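Local structure of nucleotidyl transferase AbiEii/AbiGii toxin family protein (6Y56) at residues V199-V204 against D265-E270; R192-P197 against R257-F262. The protein is the nucleotidyltransferase toxin MenT4 of a toxin-antitoxin system, and probably acts by modifying tRNA acceptor stems to inhibit growth. All blocks are in the same frame, centred on the assembly; numbering follows the deposited sequence.

Contact 1: residues V199-V204 against D265-E270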
ATOM      1  N   VAL A 199      -1.067  -5.605 -16.034  1.00 11.90           N
ATOM      2  CA  VAL A 199      -0.516  -4.487 -15.272  1.00 11.60           C
ATOM      3  C   VAL A 199      -0.538  -3.212 -16.107  1.00 11.62           C
ATOM      4  O   VAL A 199      -0.937  -2.141 -15.626  1.00 11.65           O
ATOM      5  CB  VAL A 199       0.896  -4.815 -14.751  1.00 11.66           C
ATOM      6  CG1 VAL A 199       1.560  -3.548 -14.203  1.00 12.16           C
ATOM      7  CG2 VAL A 199       0.817  -5.848 -13.654  1.00 13.02           C
ATOM      8  N   ARG A 200      -0.161  -3.305 -17.383  1.00 12.12           N
ATOM      9  CA  ARG A 200      -0.137  -2.119 -18.230  1.00 12.25           C
ATOM     10  C   ARG A 200      -1.540  -1.570 -18.449  1.00 12.38           C
ATOM     11  O   ARG A 200      -1.755  -0.350 -18.381  1.00 11.76           O
ATOM     12  CB  ARG A 200       0.519  -2.473 -19.561  1.00 11.79           C
ATOM     13  CG  ARG A 200       0.588  -1.333 -20.569  1.00 13.47           C
ATOM     14  CD  ARG A 200       1.357  -1.739 -21.833  1.00 16.20           C
ATOM     15  NE  ARG A 200       0.765  -2.914 -22.457  1.00 18.60           N
ATOM     16  CZ  ARG A 200       1.415  -4.030 -22.768  1.00 18.26           C
ATOM     17  NH1 ARG A 200       2.718  -4.159 -22.566  1.00 19.04           N
ATOM     18  NH2 ARG A 200       0.743  -5.028 -23.318  1.00 22.45           N
ATOM     19  N   ARG A 201      -2.504  -2.454 -18.721  1.00 12.17           N
ATOM     20  CA  ARG A 201      -3.890  -2.035 -18.907  1.00 11.32           C
ATOM     21  C   ARG A 201      -4.432  -1.378 -17.649  1.00 11.99           C
ATOM     22  O   ARG A 201      -5.001  -0.280 -17.703  1.00 11.19           O
ATOM     23  CB  ARG A 201      -4.741  -3.240 -19.326  1.00 13.21           C
ATOM     24  CG  ARG A 201      -6.252  -3.003 -19.370  1.00 14.98           C
ATOM     25  CD  ARG A 201      -6.633  -1.885 -20.321  1.00 14.11           C
ATOM     26  NE  ARG A 201      -6.194  -2.129 -21.694  1.00 15.91           N
ATOM     27  CZ  ARG A 201      -6.981  -2.570 -22.672  1.00 15.60           C
ATOM     28  NH1 ARG A 201      -6.487  -2.726 -23.895  1.00 16.96           N
ATOM     29  NH2 ARG A 201      -8.257  -2.846 -22.435  1.00 17.89           N
ATOM     30  N   LEU A 202      -4.236  -2.021 -16.502  1.00 11.34           N
ATOM     31  CA  LEU A 202      -4.726  -1.467 -15.245  1.00 13.20           C
ATOM     32  C   LEU A 202      -4.056  -0.138 -14.928  1.00 11.59           C
ATOM     33  O   LEU A 202      -4.708   0.769 -14.403  1.00 12.19           O
ATOM     34  CB  LEU A 202      -4.495  -2.460 -14.107  1.00 13.90           C
ATOM     35  CG  LEU A 202      -5.449  -3.642 -14.054  1.00 16.46           C
ATOM     36  CD1 LEU A 202      -4.955  -4.629 -13.011  1.00 18.30           C
ATOM     37  CD2 LEU A 202      -6.837  -3.146 -13.710  1.00 20.05           C
ATOM     38  N   TRP A 203      -2.755  -0.011 -15.217  1.00 11.03           N
ATOM     39  CA  TRP A 203      -2.045   1.248 -14.985  1.00 11.33           C
ATOM     40  C   TRP A 203      -2.715   2.394 -15.734  1.00 11.39           C
ATOM     41  O   TRP A 203      -3.012   3.445 -15.157  1.00 10.76           O
ATOM     42  CB  TRP A 203      -0.584   1.097 -15.421  1.00 11.27           C
ATOM     43  CG  TRP A 203       0.236   2.348 -15.375  1.00 12.14           C
ATOM     44  CD1 TRP A 203       0.451   3.154 -14.297  1.00 13.25           C
ATOM     45  CD2 TRP A 203       0.967   2.922 -16.459  1.00 12.56           C
ATOM     46  NE1 TRP A 203       1.286   4.188 -14.646  1.00 14.44           N
ATOM     47  CE2 TRP A 203       1.612   4.074 -15.969  1.00 12.65           C
ATOM     48  CE3 TRP A 203       1.137   2.574 -17.798  1.00 14.58           C
ATOM     49  CZ2 TRP A 203       2.422   4.884 -16.773  1.00 14.69           C
ATOM     50  CZ3 TRP A 203       1.935   3.367 -18.592  1.00 15.53           C
ATOM     51  CH2 TRP A 203       2.569   4.515 -18.075  1.00 16.00           C
ATOM     52  N   VAL A 204      -2.991   2.194 -17.021  1.00 10.50           N
ATOM     53  CA  VAL A 204      -3.628   3.248 -17.805  1.00 12.26           C
ATOM     54  C   VAL A 204      -4.994   3.595 -17.230  1.00 11.95           C
ATOM     55  O   VAL A 204      -5.356   4.772 -17.124  1.00 11.84           O
ATOM     56  CB  VAL A 204      -3.717   2.841 -19.288  1.00 12.48           C
ATOM     57  CG1 VAL A 204      -4.528   3.871 -20.088  1.00 13.61           C
ATOM     58  CG2 VAL A 204      -2.329   2.687 -19.860  1.00 14.48           C
ATOM     59  N   ASP A 265       4.655  -0.492 -24.566  1.00 14.81           N
ATOM     60  CA  ASP A 265       3.892  -1.184 -25.599  1.00 15.79           C
ATOM     61  C   ASP A 265       2.390  -0.998 -25.427  1.00 14.96           C
ATOM     62  O   ASP A 265       1.619  -1.959 -25.498  1.00 16.49           O
ATOM     63  CB  ASP A 265       4.289  -2.662 -25.653  1.00 16.54           C
ATOM     64  CG  ASP A 265       5.764  -2.856 -25.961  1.00 20.69           C
ATOM     65  OD1 ASP A 265       6.328  -2.038 -26.722  1.00 23.08           O
ATOM     66  OD2 ASP A 265       6.362  -3.822 -25.438  1.00 29.60           O
ATOM     67  N   LEU A 266       1.970   0.250 -25.226  1.00 15.69           N
ATOM     68  CA  LEU A 266       0.555   0.570 -25.149  1.00 15.28           C
ATOM     69  C   LEU A 266      -0.132   0.212 -26.456  1.00 16.67           C
ATOM     70  O   LEU A 266       0.382   0.504 -27.541  1.00 16.79           O
ATOM     71  CB  LEU A 266       0.385   2.069 -24.902  1.00 16.07           C
ATOM     72  CG  LEU A 266       1.005   2.634 -23.627  1.00 15.58           C
ATOM     73  CD1 LEU A 266       0.843   4.136 -23.607  1.00 19.35           C
ATOM     74  CD2 LEU A 266       0.356   2.027 -22.392  1.00 17.74           C
ATOM     75  N   ASP A 267      -1.301  -0.417 -26.355  1.00 16.73           N
ATOM     76  CA  ASP A 267      -2.072  -0.724 -27.550  1.00 17.85           C
ATOM     77  C   ASP A 267      -2.875   0.502 -27.986  1.00 17.53           C
ATOM     78  O   ASP A 267      -2.822   1.567 -27.358  1.00 15.41           O
ATOM     79  CB  ASP A 267      -2.889  -2.010 -27.375  1.00 18.11           C
ATOM     80  CG  ASP A 267      -3.995  -1.893 -26.346  1.00 20.44           C
ATOM     81  OD1 ASP A 267      -4.468  -0.777 -26.065  1.00 19.65           O
ATOM     82  OD2 ASP A 267      -4.409  -2.953 -25.817  1.00 28.66           O
ATOM     83  N   ALA A 268      -3.634   0.357 -29.078  1.00 16.86           N
ATOM     84  CA  ALA A 268      -4.334   1.514 -29.627  1.00 17.86           C
ATOM     85  C   ALA A 268      -5.333   2.089 -28.627  1.00 16.01           C
ATOM     86  O   ALA A 268      -5.444   3.317 -28.485  1.00 16.51           O
ATOM     87  CB  ALA A 268      -5.020   1.146 -30.947  1.00 20.97           C
ATOM     88  N   ASP A 269      -6.060   1.223 -27.916  1.00 16.83           N
ATOM     89  CA  ASP A 269      -7.034   1.702 -26.937  1.00 16.48           C
ATOM     90  C   ASP A 269      -6.339   2.426 -25.786  1.00 16.22           C
ATOM     91  O   ASP A 269      -6.740   3.530 -25.404  1.00 14.82           O
ATOM     92  CB  ASP A 269      -7.859   0.534 -26.401  1.00 17.49           C
ATOM     93  CG  ASP A 269      -8.878   0.012 -27.409  1.00 23.41           C
ATOM     94  OD1 ASP A 269      -9.240   0.745 -28.356  1.00 21.95           O
ATOM     95  OD2 ASP A 269      -9.319  -1.146 -27.233  1.00 28.44           O
ATOM     96  N   GLU A 270      -5.268   1.832 -25.257  1.00 13.60           N
ATOM     97  CA  GLU A 270      -4.516   2.448 -24.168  1.00 13.93           C
ATOM     98  C   GLU A 270      -3.966   3.810 -24.569  1.00 14.15           C
ATOM     99  O   GLU A 270      -3.984   4.757 -23.770  1.00 14.28           O
ATOM    100  CB  GLU A 270      -3.409   1.486 -23.727  1.00 14.11           C
ATOM    101  CG  GLU A 270      -3.991   0.294 -22.965  1.00 15.39           C
ATOM    102  CD  GLU A 270      -3.104  -0.936 -22.917  1.00 16.88           C
ATOM    103  OE1 GLU A 270      -2.006  -0.951 -23.513  1.00 15.90           O
ATOM    104  OE2 GLU A 270      -3.522  -1.918 -22.265  1.00 16.17           O
TER
HETATM  105  O   HOH W   1      -2.066  -4.124 -22.115  1.00 18.88           O
HETATM  106  O   HOH W   2      -0.997  -3.289 -24.874  1.00 26.69           O
HETATM  107  O   HOH W   3      -9.030  -3.152 -25.492  1.00 30.60           O
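Bends at chi2 and chi3 (both 59°) fold the chain of R201 back so that its guanidinium edge faces E270 and D267, while the chain of R200, straight through chi2 and bent at chi3, runs out past D265 and L266. The four charged residues R200, R201, D267 and E270 form a salt-bridge network built on the capping box that starts helix 268-273. In that box the N-cap residue D267 takes E270 N on OD1 at 2.8 Å, and E270 returns the bond through OE1, which D267 N meets from above the carboxylate plane. The same two carboxylates that cap the helix therefore also fasten it to helix 196-212. R201 NE gives OE2 of E270 a nearly straight bond of 2.7 Å on its anti side, the two flat groups standing almost perpendicular. From the same guanidinium, R201 NH1 reaches OD2 of D267 at 2.8 Å, a weak, bent hydrogen bond within a salt bridge. R200 pairs more loosely: its NE lies 3.6 Å from E270 OE1, and the carbonyl oxygen of D265 sits over one guanidinium face. Its NH1 bonds instead to F262 O. The two arginines would be expected to favour the charged form of E270. Beside the charged groups, L266 CD2 packs on V204 CG2 at 3.7 Å and against the aliphatic CG of R200, with the W203 ring a little farther off; W273 of helix 268-273 touches R201 and V204. Two waters mediate between R200 and the facing segment, and a third spans the network's outer end, accepting from R201 NH1 and donating to D269 OD2 at 2.7 Å.

Contact 2: residues R192-P197 against R257-F262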
ATOM      1  N   ARG A 192       9.501 -10.341  -9.210  1.00 18.15           N
ATOM      2  CA  ARG A 192       8.442 -11.336  -9.162  1.00 21.37           C
ATOM      3  C   ARG A 192       7.811 -11.482 -10.540  1.00 19.08           C
ATOM      4  O   ARG A 192       8.083 -10.705 -11.458  1.00 20.41           O
ATOM      5  CB  ARG A 192       7.392 -10.936  -8.116  1.00 19.89           C
ATOM      6  CG  ARG A 192       7.964 -10.904  -6.694  1.00 19.41           C
ATOM      7  CD  ARG A 192       7.064 -10.169  -5.701  1.00 21.32           C
ATOM      8  NE  ARG A 192       5.769 -10.818  -5.550  1.00 22.58           N
ATOM      9  CZ  ARG A 192       5.521 -11.806  -4.698  1.00 21.47           C
ATOM     10  NH1 ARG A 192       6.483 -12.261  -3.904  1.00 24.51           N
ATOM     11  NH2 ARG A 192       4.309 -12.336  -4.645  1.00 23.11           N
ATOM     12  N   THR A 193       6.974 -12.508 -10.686  1.00 19.67           N
ATOM     13  CA  THR A 193       6.230 -12.670 -11.928  1.00 19.14           C
ATOM     14  C   THR A 193       5.294 -11.485 -12.109  1.00 18.81           C
ATOM     15  O   THR A 193       4.627 -11.063 -11.164  1.00 19.87           O
ATOM     16  CB  THR A 193       5.426 -13.970 -11.885  1.00 22.66           C
ATOM     17  OG1 THR A 193       6.326 -15.081 -11.951  1.00 28.49           O
ATOM     18  CG2 THR A 193       4.465 -14.040 -13.062  1.00 27.09           C
ATOM     19  N   ILE A 194       5.273 -10.931 -13.319  1.00 16.20           N
ATOM     20  CA  ILE A 194       4.426  -9.791 -13.659  1.00 15.85           C
ATOM     21  C   ILE A 194       3.559 -10.194 -14.836  1.00 15.34           C
ATOM     22  O   ILE A 194       4.074 -10.660 -15.856  1.00 15.98           O
ATOM     23  CB  ILE A 194       5.252  -8.543 -14.023  1.00 17.06           C
ATOM     24  CG1 ILE A 194       6.085  -8.080 -12.826  1.00 17.27           C
ATOM     25  CG2 ILE A 194       4.340  -7.401 -14.504  1.00 15.86           C
ATOM     26  CD1 ILE A 194       6.894  -6.816 -13.106  1.00 19.29           C
ATOM     27  N   ASP A 195       2.249 -10.024 -14.691  1.00 15.48           N
ATOM     28  CA  ASP A 195       1.304 -10.229 -15.789  1.00 14.81           C
ATOM     29  C   ASP A 195       1.302  -8.927 -16.580  1.00 13.25           C
ATOM     30  O   ASP A 195       0.520  -8.014 -16.317  1.00 13.75           O
ATOM     31  CB  ASP A 195      -0.077 -10.539 -15.233  1.00 14.56           C
ATOM     32  CG  ASP A 195      -1.089 -10.888 -16.306  1.00 14.37           C
ATOM     33  OD1 ASP A 195      -0.809 -10.689 -17.510  1.00 17.07           O
ATOM     34  OD2 ASP A 195      -2.184 -11.348 -15.927  1.00 17.02           O
ATOM     35  N   GLU A 196       2.214  -8.829 -17.547  1.00 13.48           N
ATOM     36  CA  GLU A 196       2.531  -7.543 -18.171  1.00 13.82           C
ATOM     37  C   GLU A 196       1.352  -6.870 -18.854  1.00 13.24           C
ATOM     38  O   GLU A 196       1.121  -5.671 -18.597  1.00 12.87           O
ATOM     39  CB  GLU A 196       3.711  -7.696 -19.135  1.00 12.55           C
ATOM     40  CG  GLU A 196       5.040  -7.939 -18.458  1.00 16.52           C
ATOM     41  CD  GLU A 196       6.185  -8.112 -19.429  1.00 19.69           C
ATOM     42  OE1 GLU A 196       5.972  -8.021 -20.655  1.00 20.56           O
ATOM     43  OE2 GLU A 196       7.305  -8.353 -18.949  1.00 21.88           O
ATOM     44  N   PRO A 197       0.589  -7.533 -19.731  1.00 13.84           N
ATOM     45  CA  PRO A 197      -0.528  -6.824 -20.375  1.00 14.46           C
ATOM     46  C   PRO A 197      -1.568  -6.353 -19.375  1.00 12.60           C
ATOM     47  O   PRO A 197      -2.168  -5.287 -19.552  1.00 13.56           O
ATOM     48  CB  PRO A 197      -1.099  -7.869 -21.343  1.00 14.54           C
ATOM     49  CG  PRO A 197       0.008  -8.862 -21.543  1.00 16.43           C
ATOM     50  CD  PRO A 197       0.714  -8.918 -20.230  1.00 14.02           C
ATOM     51  N   ARG A 257      13.320   0.825 -13.898  1.00 17.31           N
ATOM     52  CA  ARG A 257      13.224   1.411 -15.231  1.00 18.06           C
ATOM     53  C   ARG A 257      13.393   0.355 -16.318  1.00 18.58           C
ATOM     54  O   ARG A 257      12.693   0.389 -17.339  1.00 20.73           O
ATOM     55  CB  ARG A 257      14.265   2.520 -15.378  1.00 21.89           C
ATOM     56  CG  ARG A 257      14.321   3.142 -16.765  1.00 21.97           C
ATOM     57  CD  ARG A 257      14.931   4.535 -16.721  1.00 25.05           C
ATOM     58  NE  ARG A 257      16.071   4.617 -15.815  1.00 27.47           N
ATOM     59  CZ  ARG A 257      17.307   4.259 -16.138  1.00 29.99           C
ATOM     60  NH1 ARG A 257      17.566   3.790 -17.353  1.00 32.82           N
ATOM     61  NH2 ARG A 257      18.284   4.365 -15.247  1.00 30.40           N
ATOM     62  N   LYS A 258      14.315  -0.592 -16.123  1.00 16.74           N
ATOM     63  CA  LYS A 258      14.512  -1.646 -17.111  1.00 19.08           C
ATOM     64  C   LYS A 258      13.347  -2.624 -17.128  1.00 17.97           C
ATOM     65  O   LYS A 258      12.842  -2.988 -18.198  1.00 17.89           O
ATOM     66  CB  LYS A 258      15.804  -2.398 -16.821  1.00 19.96           C
ATOM     67  CG  LYS A 258      16.112  -3.460 -17.849  1.00 28.30           C
ATOM     68  CD  LYS A 258      17.417  -4.110 -17.510  1.00 34.61           C
ATOM     69  CE  LYS A 258      17.707  -5.191 -18.530  1.00 40.24           C
ATOM     70  NZ  LYS A 258      18.995  -5.891 -18.265  1.00 46.19           N
ATOM     71  N   ARG A 259      12.918  -3.082 -15.953  1.00 16.01           N
ATOM     72  CA  ARG A 259      11.901  -4.125 -15.913  1.00 15.26           C
ATOM     73  C   ARG A 259      10.579  -3.647 -16.491  1.00 14.05           C
ATOM     74  O   ARG A 259       9.861  -4.430 -17.125  1.00 15.36           O
ATOM     75  CB  ARG A 259      11.677  -4.608 -14.475  1.00 16.63           C
ATOM     76  CG  ARG A 259      10.603  -5.702 -14.336  1.00 18.14           C
ATOM     77  CD  ARG A 259      11.028  -6.973 -15.065  1.00 18.99           C
ATOM     78  NE  ARG A 259       9.999  -8.012 -15.149  1.00 20.65           N
ATOM     79  CZ  ARG A 259       9.112  -8.101 -16.134  1.00 19.24           C
ATOM     80  NH1 ARG A 259       9.094  -7.191 -17.100  1.00 19.84           N
ATOM     81  NH2 ARG A 259       8.232  -9.098 -16.156  1.00 21.19           N
ATOM     82  N   PHE A 260      10.245  -2.371 -16.284  1.00 13.58           N
ATOM     83  CA  PHE A 260       8.945  -1.851 -16.683  1.00 13.83           C
ATOM     84  C   PHE A 260       8.944  -1.262 -18.085  1.00 15.87           C
ATOM     85  O   PHE A 260       7.996  -0.561 -18.460  1.00 14.85           O
ATOM     86  CB  PHE A 260       8.393  -0.906 -15.617  1.00 13.98           C
ATOM     87  CG  PHE A 260       7.927  -1.640 -14.385  1.00 12.45           C
ATOM     88  CD1 PHE A 260       6.677  -2.234 -14.360  1.00 13.90           C
ATOM     89  CD2 PHE A 260       8.761  -1.797 -13.291  1.00 14.03           C
ATOM     90  CE1 PHE A 260       6.250  -2.947 -13.246  1.00 14.22           C
ATOM     91  CE2 PHE A 260       8.339  -2.503 -12.175  1.00 15.75           C
ATOM     92  CZ  PHE A 260       7.083  -3.079 -12.158  1.00 13.26           C
ATOM     93  N   ALA A 261       9.967  -1.582 -18.881  1.00 15.44           N
ATOM     94  CA  ALA A 261       9.992  -1.176 -20.284  1.00 14.81           C
ATOM     95  C   ALA A 261       8.729  -1.593 -21.033  1.00 14.82           C
ATOM     96  O   ALA A 261       8.310  -0.897 -21.966  1.00 15.74           O
ATOM     97  CB  ALA A 261      11.231  -1.771 -20.964  1.00 17.37           C
ATOM     98  N   PHE A 262       8.102  -2.711 -20.639  1.00 15.62           N
ATOM     99  CA  PHE A 262       6.896  -3.186 -21.312  1.00 15.18           C
ATOM    100  C   PHE A 262       5.757  -2.179 -21.278  1.00 14.96           C
ATOM    101  O   PHE A 262       4.829  -2.284 -22.086  1.00 14.18           O
ATOM    102  CB  PHE A 262       6.431  -4.540 -20.737  1.00 15.05           C
ATOM    103  CG  PHE A 262       5.887  -4.457 -19.325  1.00 14.28           C
ATOM    104  CD1 PHE A 262       4.542  -4.189 -19.086  1.00 13.48           C
ATOM    105  CD2 PHE A 262       6.728  -4.646 -18.246  1.00 14.17           C
ATOM    106  CE1 PHE A 262       4.059  -4.111 -17.790  1.00 14.97           C
ATOM    107  CE2 PHE A 262       6.252  -4.574 -16.953  1.00 13.92           C
ATOM    108  CZ  PHE A 262       4.911  -4.300 -16.719  1.00 13.53           C
TER
HETATM  109  O   HOH W   4       7.255 -11.827 -15.234  1.00 25.87           O
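E196 lays its carboxylate flat against the F262 ring, the two planes only 2° apart, while one of its oxygens also takes both terminal nitrogens of R259. This salt bridge combined with a CH-pi contact joins the first turn of helix 196-212 to the end of helix 249-259 and the 3-10 turn that follows. E196 CG stands 3.6 Å above the centroid of the F262 ring, almost on its normal. Placing CG anti to the carbonyl carbon (chi1 -71°) and extending the chain beyond it carries the carboxylate across the ring toward R259. There E196 OE2 accepts from R259 NH1 at 2.8 Å and from R259 NH2 at 3.0 Å, with the oxygen close to the guanidinium plane, so the arginine is held end-on through a single oxygen. I194 packs beside them: its CD1 lies over one face of the same guanidinium and 3.9 Å from F260 CZ, while its CG2 branch packs against F262 CZ. F260 in turn rests on C167 and L171 of helix 163-174. At the guanidinium edge, a water accepts from I194 N at 2.9 Å and, weakly, from R259 NH2.

Overall arrangement
From the N terminus, the chain passes through the mixed sheet and helices 163-174 and 180-189 before reaching 192-197, which leads directly into 199-204 on helix 196-212. It then runs through about 50 residues, rich in helix and without strand, to 257-262, where contact 2 closes its loop; contact 1 closes a few residues later at 265-270. The segments alternate, so the two closures cross rather than nest. Together they tie successive parts of helix 196-212 and its lead-in to the consecutive helices 249-259 and 268-273. Their centres lie about 12 Å apart, and V199 of contact 1 joins them by packing on I194 and F262 of contact 2.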